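Local coordinates for Two-component insecticidal protein 16 kDa unit (Alcaligenes faecalis, PDB 5V3S) that probably acts as the aegerolysin-family 16 kDa half of a two-component insecticidal toxin that kills corn rootworm, at residues R14-W19 with G75-S80. Residues are numbered along the deposited sequence; the frame is centred on the assembly and turned at random.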
ATOM      1  N   ARG A  14      11.773   5.616  18.530  1.00 41.92           N
ATOM      2  CA  ARG A  14      12.761   4.995  17.648  1.00 40.89           C
ATOM      3  C   ARG A  14      12.136   4.169  16.527  1.00 37.80           C
ATOM      4  O   ARG A  14      12.280   4.487  15.365  1.00 44.21           O
ATOM      5  CB  ARG A  14      13.680   4.105  18.492  1.00 45.15           C
ATOM      6  CG  ARG A  14      14.701   3.260  17.752  1.00 47.53           C
ATOM      7  CD  ARG A  14      15.667   2.591  18.741  1.00 51.39           C
ATOM      8  NE  ARG A  14      15.080   1.454  19.461  1.00 54.76           N
ATOM      9  CZ  ARG A  14      14.719   1.416  20.753  1.00 57.67           C
ATOM     10  NH1 ARG A  14      14.875   2.464  21.571  1.00 62.49           N
ATOM     11  NH2 ARG A  14      14.192   0.292  21.243  1.00 56.57           N
ATOM     12  N   ALA A  15      11.455   3.099  16.913  1.00 33.77           N
ATOM     13  CA  ALA A  15      10.734   2.213  16.002  1.00 32.53           C
ATOM     14  C   ALA A  15       9.762   2.935  15.061  1.00 27.88           C
ATOM     15  O   ALA A  15       9.514   2.469  13.943  1.00 28.71           O
ATOM     16  CB  ALA A  15       9.998   1.157  16.819  1.00 30.00           C
ATOM     17  N   TYR A  16       9.212   4.057  15.502  1.00 27.01           N
ATOM     18  CA  TYR A  16       8.175   4.769  14.730  1.00 26.90           C
ATOM     19  C   TYR A  16       8.821   5.648  13.687  1.00 29.97           C
ATOM     20  O   TYR A  16       8.148   6.173  12.787  1.00 28.98           O
ATOM     21  CB  TYR A  16       7.259   5.619  15.618  1.00 24.98           C
ATOM     22  CG  TYR A  16       6.226   4.873  16.410  1.00 22.35           C
ATOM     23  CD1 TYR A  16       6.231   3.499  16.465  1.00 23.75           C
ATOM     24  CD2 TYR A  16       5.224   5.553  17.104  1.00 22.68           C
ATOM     25  CE1 TYR A  16       5.293   2.828  17.218  1.00 24.52           C
ATOM     26  CE2 TYR A  16       4.316   4.870  17.890  1.00 22.72           C
ATOM     27  CZ  TYR A  16       4.344   3.520  17.911  1.00 20.11           C
ATOM     28  OH  TYR A  16       3.439   2.826  18.662  1.00 28.81           O
ATOM     29  N   ALA A  17      10.141   5.787  13.791  1.00 25.86           N
ATOM     30  CA  ALA A  17      10.872   6.627  12.883  1.00 26.70           C
ATOM     31  C   ALA A  17      10.921   6.058  11.465  1.00 23.96           C
ATOM     32  O   ALA A  17      11.246   6.780  10.550  1.00 26.26           O
ATOM     33  CB  ALA A  17      12.273   6.859  13.425  1.00 24.40           C
ATOM     34  N   GLN A  18      10.677   4.757  11.302  1.00 22.29           N
ATOM     35  CA  GLN A  18      10.493   4.146   9.960  1.00 21.12           C
ATOM     36  C   GLN A  18       8.995   3.891   9.776  1.00 20.36           C
ATOM     37  O   GLN A  18       8.351   3.224  10.591  1.00 18.21           O
ATOM     38  CB  GLN A  18      11.311   2.873   9.844  1.00 24.84           C
ATOM     39  CG  GLN A  18      11.150   2.158   8.515  1.00 25.85           C
ATOM     40  CD  GLN A  18      11.454   3.092   7.343  1.00 28.20           C
ATOM     41  OE1 GLN A  18      10.724   4.047   7.089  1.00 25.27           O
ATOM     42  NE2 GLN A  18      12.619   2.902   6.740  1.00 25.25           N
ATOM     43  N   TRP A  19       8.405   4.523   8.758  1.00 18.55           N
ATOM     44  CA  TRP A  19       6.970   4.501   8.653  1.00 17.95           C
ATOM     45  C   TRP A  19       6.634   4.770   7.187  1.00 16.92           C
ATOM     46  O   TRP A  19       7.456   5.323   6.416  1.00 15.24           O
ATOM     47  CB  TRP A  19       6.286   5.533   9.539  1.00 19.57           C
ATOM     48  CG  TRP A  19       6.644   6.941   9.128  1.00 21.20           C
ATOM     49  CD1 TRP A  19       7.759   7.648   9.522  1.00 22.54           C
ATOM     50  CD2 TRP A  19       5.911   7.808   8.233  1.00 21.13           C
ATOM     51  NE1 TRP A  19       7.760   8.887   8.929  1.00 23.24           N
ATOM     52  CE2 TRP A  19       6.643   9.011   8.126  1.00 22.60           C
ATOM     53  CE3 TRP A  19       4.746   7.661   7.480  1.00 20.96           C
ATOM     54  CZ2 TRP A  19       6.224  10.080   7.336  1.00 24.18           C
ATOM     55  CZ3 TRP A  19       4.302   8.747   6.692  1.00 21.21           C
ATOM     56  CH2 TRP A  19       5.035   9.929   6.613  1.00 23.62           C
ATOM     57  N   GLY A  75       7.415   0.725  12.336  1.00 19.66           N
ATOM     58  CA  GLY A  75       8.080  -0.226  13.197  1.00 17.01           C
ATOM     59  C   GLY A  75       7.317  -0.565  14.443  1.00 17.92           C
ATOM     60  O   GLY A  75       6.537   0.226  14.964  1.00 18.69           O
ATOM     61  N   ARG A  76       7.585  -1.761  14.966  1.00 20.17           N
ATOM     62  CA  ARG A  76       7.011  -2.268  16.207  1.00 21.94           C
ATOM     63  C   ARG A  76       7.894  -1.813  17.366  1.00 27.26           C
ATOM     64  O   ARG A  76       9.099  -2.041  17.392  1.00 23.53           O
ATOM     65  CB  ARG A  76       6.930  -3.821  16.202  1.00 21.25           C
ATOM     66  CG  ARG A  76       6.102  -4.318  17.356  1.00 20.73           C
ATOM     67  CD  ARG A  76       5.845  -5.772  17.260  1.00 20.08           C
ATOM     68  NE  ARG A  76       4.918  -6.069  16.161  1.00 20.51           N
ATOM     69  CZ  ARG A  76       3.610  -5.855  16.248  1.00 17.57           C
ATOM     70  NH1 ARG A  76       3.072  -5.374  17.316  1.00 16.79           N
ATOM     71  NH2 ARG A  76       2.805  -6.232  15.224  1.00 20.93           N
ATOM     72  N   GLU A  77       7.274  -1.083  18.284  1.00 30.61           N
ATOM     73  CA  GLU A  77       7.872  -0.749  19.576  1.00 37.72           C
ATOM     74  C   GLU A  77       8.656  -1.921  20.227  1.00 36.69           C
ATOM     75  O   GLU A  77       8.096  -2.982  20.499  1.00 33.79           O
ATOM     76  CB  GLU A  77       6.774  -0.200  20.521  1.00 39.62           C
ATOM     77  CG  GLU A  77       5.538  -1.095  20.660  1.00 45.76           C
ATOM     78  CD  GLU A  77       4.615  -1.112  19.435  1.00 42.26           C
ATOM     79  OE1 GLU A  77       4.858  -0.359  18.493  1.00 50.87           O
ATOM     80  OE2 GLU A  77       3.638  -1.882  19.414  1.00 53.49           O
ATOM     81  N   ASN A  78       9.944  -1.691  20.491  1.00 43.29           N
ATOM     82  CA  ASN A  78      10.878  -2.666  21.103  1.00 46.36           C
ATOM     83  C   ASN A  78      10.918  -3.994  20.412  1.00 48.62           C
ATOM     84  O   ASN A  78      10.790  -5.047  21.043  1.00 47.00           O
ATOM     85  CB  ASN A  78      10.580  -2.897  22.587  1.00 44.68           C
ATOM     86  CG  ASN A  78      11.408  -2.010  23.476  1.00 49.07           C
ATOM     87  OD1 ASN A  78      12.625  -1.908  23.302  1.00 51.60           O
ATOM     88  ND2 ASN A  78      10.762  -1.360  24.434  1.00 50.47           N
ATOM     89  N   ALA A  79      11.106  -3.941  19.109  1.00 51.03           N
ATOM     90  CA  ALA A  79      11.149  -5.152  18.349  1.00 49.16           C
ATOM     91  C   ALA A  79      11.758  -4.860  17.002  1.00 51.52           C
ATOM     92  O   ALA A  79      12.991  -4.967  16.836  1.00 51.57           O
ATOM     93  CB  ALA A  79       9.749  -5.752  18.220  1.00 54.13           C
ATOM     94  N   SER A  80      10.918  -4.411  16.063  1.00 47.67           N
ATOM     95  CA  SER A  80      11.198  -4.663  14.652  1.00 45.41           C
ATOM     96  C   SER A  80      12.199  -3.765  13.942  1.00 46.57           C
ATOM     97  O   SER A  80      12.307  -2.546  14.174  1.00 46.96           O
ATOM     98  CB  SER A  80       9.904  -4.704  13.827  1.00 38.65           C
ATOM     99  OG  SER A  80       9.555  -3.435  13.390  1.00 22.60           O
TER
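Tyr-16 turns one edge of its ring to the loop after strand 68-74: CE1 lies 3.5 Å from Glu-77 OE1, near the ring plane, and CD1 lies 3.6 Å from Gly-75 O, a buried carbonyl oxygen with no hydrogen-bond partner in the model. Ring and carboxylate planes stand almost perpendicular (89°). Glu-77 gets there through a bend at chi2 (-73°), which folds the carboxylate back beside the phenol. Lys-42 of strand 40-44 binds both groups, through a salt bridge to Glu-77 OE1 and a hydrogen bond with Tyr-16 OH, and Asp-50 also bonds the hydroxyl. One residue back along the helix, the methyl of Ala-15 points toward the loop backbone, its CB 3.4 Å from Arg-76 O. Gly-75 CA packs 3.1 Å from Ala-15 O in a CA-H...O contact. Beyond the helix, Gly-75 N donates to Gln-18 O (3.2 Å), joining the two backbones. Arg-14 NH2 lies 3.4 Å from Asn-78 OD1, which sits at the guanidinium edge, the two planes 57° apart. The contact packs the end of helix 10-16 and the residues after it against the loop at one end of the aegerolysin beta-sandwich, where the shared lysine probably offsets the carboxylate's charge and steadies the phenol beside it.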